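Local coordinates for calcium-dependent protein kinase, putative (Plasmodium falciparum, PDB 3MSE) that probably phosphorylates serine and threonine residues of other proteins under calcium control, and binds calcium through the EF-hands of this C-terminal regulatory part, at residues A[110-124]-A[166-178]. Sequence-based numbering, arbitrary orientation.
Sequences LKAAFNKIDKDEDGY and KISFQEFKDYMLS. With CA (calcium ion), chain B.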
loop_
_atom_site.group_PDB
_atom_site.type_symbol
_atom_site.label_atom_id
_atom_site.label_comp_id
_atom_site.label_asym_id
_atom_site.label_seq_id
_atom_site.Cartn_x
_atom_site.Cartn_y
_atom_site.Cartn_z
ATOM N N LEU A 110 -2.961 1.437 9.274
ATOM C CA LEU A 110 -3.689 1.828 10.463
ATOM C C LEU A 110 -2.743 2.277 11.569
ATOM O O LEU A 110 -3.053 3.211 12.312
ATOM C CB LEU A 110 -4.604 0.700 10.942
ATOM C CG LEU A 110 -5.940 0.508 10.209
ATOM C CD1 LEU A 110 -6.669 -0.707 10.751
ATOM C CD2 LEU A 110 -6.840 1.756 10.311
ATOM N N LYS A 111 -1.582 1.627 11.660
ATOM C CA LYS A 111 -0.603 1.971 12.683
ATOM C C LYS A 111 -0.066 3.367 12.439
ATOM O O LYS A 111 0.026 4.158 13.367
ATOM C CB LYS A 111 0.546 0.952 12.743
ATOM C CG LYS A 111 0.858 0.428 14.155
ATOM C CD LYS A 111 1.095 1.545 15.162
ATOM C CE LYS A 111 1.431 1.001 16.544
ATOM N NZ LYS A 111 1.880 2.119 17.434
ATOM N N ALA A 112 0.267 3.657 11.181
ATOM C CA ALA A 112 0.789 4.962 10.782
ATOM C C ALA A 112 -0.219 6.089 10.995
ATOM O O ALA A 112 0.162 7.194 11.398
ATOM C CB ALA A 112 1.261 4.932 9.332
ATOM N N ALA A 113 -1.498 5.812 10.725
ATOM C CA ALA A 113 -2.558 6.783 10.975
ATOM C C ALA A 113 -2.694 7.068 12.471
ATOM O O ALA A 113 -2.757 8.224 12.887
ATOM C CB ALA A 113 -3.889 6.295 10.387
ATOM N N PHE A 114 -2.744 6.000 13.266
ATOM C CA PHE A 114 -2.788 6.097 14.717
ATOM C C PHE A 114 -1.630 6.948 15.256
ATOM O O PHE A 114 -1.838 7.815 16.099
ATOM C CB PHE A 114 -2.748 4.695 15.334
ATOM C CG PHE A 114 -2.814 4.690 16.829
ATOM C CD1 PHE A 114 -4.038 4.574 17.479
ATOM C CD2 PHE A 114 -1.650 4.791 17.593
ATOM C CE1 PHE A 114 -4.113 4.577 18.863
ATOM C CE2 PHE A 114 -1.711 4.785 18.996
ATOM C CZ PHE A 114 -2.944 4.680 19.628
ATOM N N ASN A 115 -0.419 6.690 14.765
ATOM C CA ASN A 115 0.771 7.420 15.219
ATOM C C ASN A 115 0.697 8.893 14.904
ATOM O O ASN A 115 1.092 9.713 15.724
ATOM C CB ASN A 115 2.056 6.814 14.645
ATOM C CG ASN A 115 2.469 5.538 15.368
ATOM O OD1 ASN A 115 2.090 5.314 16.517
ATOM N ND2 ASN A 115 3.234 4.700 14.698
ATOM N N LYS A 116 0.175 9.238 13.728
ATOM C CA LYS A 116 -0.035 10.646 13.384
ATOM C C LYS A 116 -1.023 11.331 14.318
ATOM O O LYS A 116 -0.845 12.496 14.655
ATOM C CB LYS A 116 -0.467 10.809 11.932
ATOM C CG LYS A 116 0.685 10.661 10.961
ATOM C CD LYS A 116 0.327 11.136 9.570
ATOM C CE LYS A 116 1.572 11.161 8.676
ATOM N NZ LYS A 116 2.298 9.845 8.675
ATOM N N ILE A 117 -2.045 10.600 14.753
ATOM C CA ILE A 117 -3.080 11.167 15.615
ATOM C C ILE A 117 -2.608 11.330 17.071
ATOM O O ILE A 117 -2.948 12.301 17.735
ATOM C CB ILE A 117 -4.401 10.354 15.543
ATOM C CG1 ILE A 117 -4.990 10.407 14.116
ATOM C CG2 ILE A 117 -5.419 10.887 16.536
ATOM C CD1 ILE A 117 -6.044 9.326 13.835
ATOM N N ASP A 118 -1.839 10.358 17.551
ATOM C CA ASP A 118 -1.253 10.391 18.883
ATOM C C ASP A 118 -0.085 11.398 18.870
ATOM O O ASP A 118 1.077 11.010 18.728
ATOM C CB ASP A 118 -0.778 8.977 19.221
ATOM C CG ASP A 118 -0.055 8.889 20.549
ATOM O OD1 ASP A 118 0.729 7.924 20.697
ATOM O OD2 ASP A 118 -0.276 9.754 21.434
ATOM N N LYS A 119 -0.409 12.685 18.991
ATOM C CA LYS A 119 0.585 13.759 18.811
ATOM C C LYS A 119 1.799 13.564 19.720
ATOM O O LYS A 119 2.940 13.724 19.284
ATOM C CB LYS A 119 -0.028 15.146 19.075
ATOM C CG LYS A 119 -0.949 15.692 17.990
ATOM C CD LYS A 119 -1.749 16.916 18.518
ATOM C CE LYS A 119 -1.076 18.287 18.215
ATOM N NZ LYS A 119 -1.920 19.535 18.550
ATOM N N ASP A 120 1.533 13.191 20.973
ATOM C CA ASP A 120 2.567 13.103 22.007
ATOM C C ASP A 120 3.181 11.709 22.174
ATOM O O ASP A 120 3.913 11.458 23.141
ATOM C CB ASP A 120 2.022 13.627 23.341
ATOM C CG ASP A 120 1.653 15.103 23.280
ATOM O OD1 ASP A 120 2.478 15.908 22.787
ATOM O OD2 ASP A 120 0.537 15.462 23.723
ATOM N N GLU A 121 2.880 10.817 21.227
ATOM C CA GLU A 121 3.512 9.495 21.130
ATOM C C GLU A 121 3.481 8.702 22.431
ATOM O O GLU A 121 4.424 7.967 22.748
ATOM C CB GLU A 121 4.950 9.624 20.618
ATOM C CG GLU A 121 5.068 10.385 19.310
ATOM C CD GLU A 121 6.504 10.636 18.908
ATOM O OE1 GLU A 121 7.411 10.046 19.534
ATOM O OE2 GLU A 121 6.730 11.424 17.964
ATOM N N ASP A 122 2.393 8.852 23.179
ATOM C CA ASP A 122 2.215 8.144 24.445
ATOM C C ASP A 122 1.502 6.791 24.281
ATOM O O ASP A 122 1.302 6.075 25.259
ATOM C CB ASP A 122 1.450 9.032 25.432
ATOM C CG ASP A 122 0.249 9.707 24.792
ATOM O OD1 ASP A 122 0.329 10.928 24.496
ATOM O OD2 ASP A 122 -0.768 9.012 24.555
ATOM N N GLY A 123 1.113 6.457 23.048
ATOM C CA GLY A 123 0.408 5.196 22.748
ATOM C C GLY A 123 -1.104 5.182 22.948
ATOM O O GLY A 123 -1.743 4.133 22.828
ATOM N N TYR A 124 -1.686 6.338 23.253
ATOM C CA TYR A 124 -3.134 6.445 23.425
ATOM C C TYR A 124 -3.702 7.635 22.663
ATOM O O TYR A 124 -3.104 8.719 22.661
ATOM C CB TYR A 124 -3.493 6.547 24.911
ATOM C CG TYR A 124 -3.339 5.234 25.663
ATOM C CD1 TYR A 124 -4.421 4.364 25.813
ATOM C CD2 TYR A 124 -2.108 4.862 26.217
ATOM C CE1 TYR A 124 -4.284 3.150 26.494
ATOM C CE2 TYR A 124 -1.958 3.646 26.900
ATOM C CZ TYR A 124 -3.049 2.797 27.035
ATOM O OH TYR A 124 -2.910 1.598 27.708
ATOM N N LYS A 166 -9.938 7.114 26.379
ATOM C CA LYS A 166 -8.715 7.053 25.606
ATOM C C LYS A 166 -8.832 5.844 24.691
ATOM O O LYS A 166 -9.667 4.968 24.919
ATOM C CB LYS A 166 -7.511 6.878 26.533
ATOM C CG LYS A 166 -7.482 7.833 27.730
ATOM C CD LYS A 166 -6.205 7.688 28.555
ATOM C CE LYS A 166 -5.046 8.471 27.953
ATOM N NZ LYS A 166 -5.303 9.941 27.974
ATOM N N ILE A 167 -7.991 5.781 23.668
ATOM C CA ILE A 167 -8.067 4.707 22.685
ATOM C C ILE A 167 -6.679 4.125 22.421
ATOM O O ILE A 167 -5.769 4.836 21.985
ATOM C CB ILE A 167 -8.715 5.210 21.356
ATOM C CG1 ILE A 167 -10.144 5.719 21.599
ATOM C CG2 ILE A 167 -8.700 4.124 20.292
ATOM C CD1 ILE A 167 -10.736 6.533 20.437
ATOM N N SER A 168 -6.524 2.833 22.696
ATOM C CA SER A 168 -5.298 2.102 22.377
ATOM C C SER A 168 -5.273 1.802 20.884
ATOM O O SER A 168 -6.291 1.948 20.209
ATOM C CB SER A 168 -5.254 0.781 23.150
ATOM O OG SER A 168 -6.147 -0.165 22.575
ATOM N N PHE A 169 -4.128 1.356 20.370
ATOM C CA PHE A 169 -4.050 0.998 18.968
ATOM C C PHE A 169 -5.008 -0.130 18.630
ATOM O O PHE A 169 -5.592 -0.142 17.546
ATOM C CB PHE A 169 -2.634 0.632 18.514
ATOM C CG PHE A 169 -2.591 0.129 17.097
ATOM C CD1 PHE A 169 -2.268 -1.196 16.824
ATOM C CD2 PHE A 169 -2.957 0.964 16.040
ATOM C CE1 PHE A 169 -2.263 -1.675 15.520
ATOM C CE2 PHE A 169 -2.965 0.496 14.732
ATOM C CZ PHE A 169 -2.611 -0.827 14.469
ATOM N N GLN A 170 -5.160 -1.072 19.559
ATOM C CA GLN A 170 -6.007 -2.241 19.347
ATOM C C GLN A 170 -7.480 -1.848 19.229
ATOM O O GLN A 170 -8.175 -2.323 18.335
ATOM C CB GLN A 170 -5.791 -3.291 20.454
ATOM C CG GLN A 170 -6.157 -4.724 20.045
ATOM C CD GLN A 170 -5.322 -5.242 18.877
ATOM O OE1 GLN A 170 -5.862 -5.775 17.911
ATOM N NE2 GLN A 170 -4.003 -5.071 18.954
ATOM N N GLU A 171 -7.936 -0.975 20.123
ATOM C CA GLU A 171 -9.310 -0.455 20.087
ATOM C C GLU A 171 -9.546 0.429 18.859
ATOM O O GLU A 171 -10.640 0.434 18.288
ATOM C CB GLU A 171 -9.613 0.350 21.342
ATOM C CG GLU A 171 -9.423 -0.403 22.648
ATOM C CD GLU A 171 -9.552 0.510 23.856
ATOM O OE1 GLU A 171 -10.059 0.052 24.905
ATOM O OE2 GLU A 171 -9.155 1.693 23.757
ATOM N N PHE A 172 -8.508 1.171 18.471
ATOM C CA PHE A 172 -8.533 1.989 17.264
ATOM C C PHE A 172 -8.691 1.081 16.052
ATOM O O PHE A 172 -9.593 1.272 15.234
ATOM C CB PHE A 172 -7.243 2.807 17.154
ATOM C CG PHE A 172 -7.091 3.536 15.852
ATOM C CD1 PHE A 172 -6.240 3.053 14.870
ATOM C CD2 PHE A 172 -7.802 4.716 15.606
ATOM C CE1 PHE A 172 -6.089 3.734 13.655
ATOM C CE2 PHE A 172 -7.662 5.406 14.399
ATOM C CZ PHE A 172 -6.809 4.916 13.422
ATOM N N LYS A 173 -7.813 0.082 15.965
ATOM C CA LYS A 173 -7.798 -0.883 14.873
ATOM C C LYS A 173 -9.117 -1.633 14.779
ATOM O O LYS A 173 -9.660 -1.813 13.692
ATOM C CB LYS A 173 -6.649 -1.879 15.059
ATOM C CG LYS A 173 -6.457 -2.846 13.892
ATOM C CD LYS A 173 -6.156 -4.252 14.384
ATOM C CE LYS A 173 -4.666 -4.508 14.594
ATOM N NZ LYS A 173 -4.059 -5.265 13.452
ATOM N N ASP A 174 -9.623 -2.069 15.927
ATOM C CA ASP A 174 -10.874 -2.817 15.983
ATOM C C ASP A 174 -12.039 -1.970 15.499
ATOM O O ASP A 174 -12.891 -2.464 14.760
ATOM C CB ASP A 174 -11.151 -3.333 17.400
ATOM C CG ASP A 174 -10.233 -4.495 17.804
ATOM O OD1 ASP A 174 -9.532 -5.067 16.938
ATOM O OD2 ASP A 174 -10.213 -4.827 19.010
ATOM N N TYR A 175 -12.084 -0.696 15.901
ATOM C CA TYR A 175 -13.160 0.169 15.403
ATOM C C TYR A 175 -13.085 0.365 13.888
ATOM O O TYR A 175 -14.082 0.184 13.189
ATOM C CB TYR A 175 -13.241 1.523 16.118
ATOM C CG TYR A 175 -14.281 2.420 15.474
ATOM C CD1 TYR A 175 -15.640 2.225 15.713
ATOM C CD2 TYR A 175 -13.904 3.437 14.587
ATOM C CE1 TYR A 175 -16.605 3.035 15.101
ATOM C CE2 TYR A 175 -14.853 4.251 13.970
ATOM C CZ TYR A 175 -16.200 4.047 14.235
ATOM O OH TYR A 175 -17.140 4.851 13.623
ATOM N N MET A 176 -11.908 0.735 13.385
ATOM C CA MET A 176 -11.781 1.045 11.962
ATOM C C MET A 176 -12.146 -0.166 11.108
ATOM O O MET A 176 -12.886 -0.036 10.129
ATOM C CB MET A 176 -10.381 1.562 11.621
ATOM C CG MET A 176 -10.046 2.929 12.233
ATOM S SD MET A 176 -11.164 4.273 11.738
ATOM C CE MET A 176 -10.890 4.300 9.972
ATOM N N LEU A 177 -11.639 -1.339 11.490
ATOM C CA LEU A 177 -11.942 -2.592 10.777
ATOM C C LEU A 177 -13.436 -2.895 10.717
ATOM O O LEU A 177 -13.927 -3.343 9.698
ATOM C CB LEU A 177 -11.189 -3.777 11.378
ATOM C CG LEU A 177 -9.700 -3.876 11.052
ATOM C CD1 LEU A 177 -9.044 -4.933 11.941
ATOM C CD2 LEU A 177 -9.459 -4.189 9.584
ATOM N N SER A 178 -14.153 -2.626 11.802
ATOM C CA SER A 178 -15.601 -2.826 11.837
ATOM C C SER A 178 -16.392 -1.893 10.910
ATOM O O SER A 178 -17.590 -2.095 10.720
ATOM C CB SER A 178 -16.111 -2.640 13.256
ATOM O OG SER A 178 -16.228 -1.256 13.541
HETATM CA CA CA B . -1.799 10.705 22.898
HETATM O O HOH W 1 -0.781 12.691 22.312
HETATM O O HOH W 2 -2.860 11.536 24.361
#
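Helix 110-117 and helix 169-177 cross at 121°, with axes 10.4 Å apart at closest approach. By CA positions, Leu110 lies nearest Lys173, Phe114 nearest Phe169 and Tyr124 nearest Ser168. With CG anti to the backbone N (chi1 -179°), the Phe114 ring is turned toward helix 169-177 and meets Phe169 and Phe172 in an aromatic cluster. Phe169 turns its edge to the Phe114 face, centroids 5.6 Å apart. Phe114 points its edge, off centre, at the face of Phe172. Lys111 lays CG over one face of Phe169, 3.9 Å from the ring centroid. Leu110 is a knob in a hole made by Phe172, Lys173, Met176 and Leu177; its CD2 meets Met176 CB at 3.8 Å. Ser168, N-cap of helix 169-177, forms a capping box with Glu171: its OG accepts from Glu171 N (3.1 Å), and its N gives to Glu171 OE2. Tyr124 CA makes a CA-H...O contact with Ile167 O (3.4 Å). In the EF-hand loop, calcium is held by Asp118 OD2, both carboxylate oxygens of Asp122, Tyr124 O, two waters and Asp129. Edge-to-face rings and close apolar fit thus join the calcium site's entering helix to the last helix; the capping bonds stay within one segment.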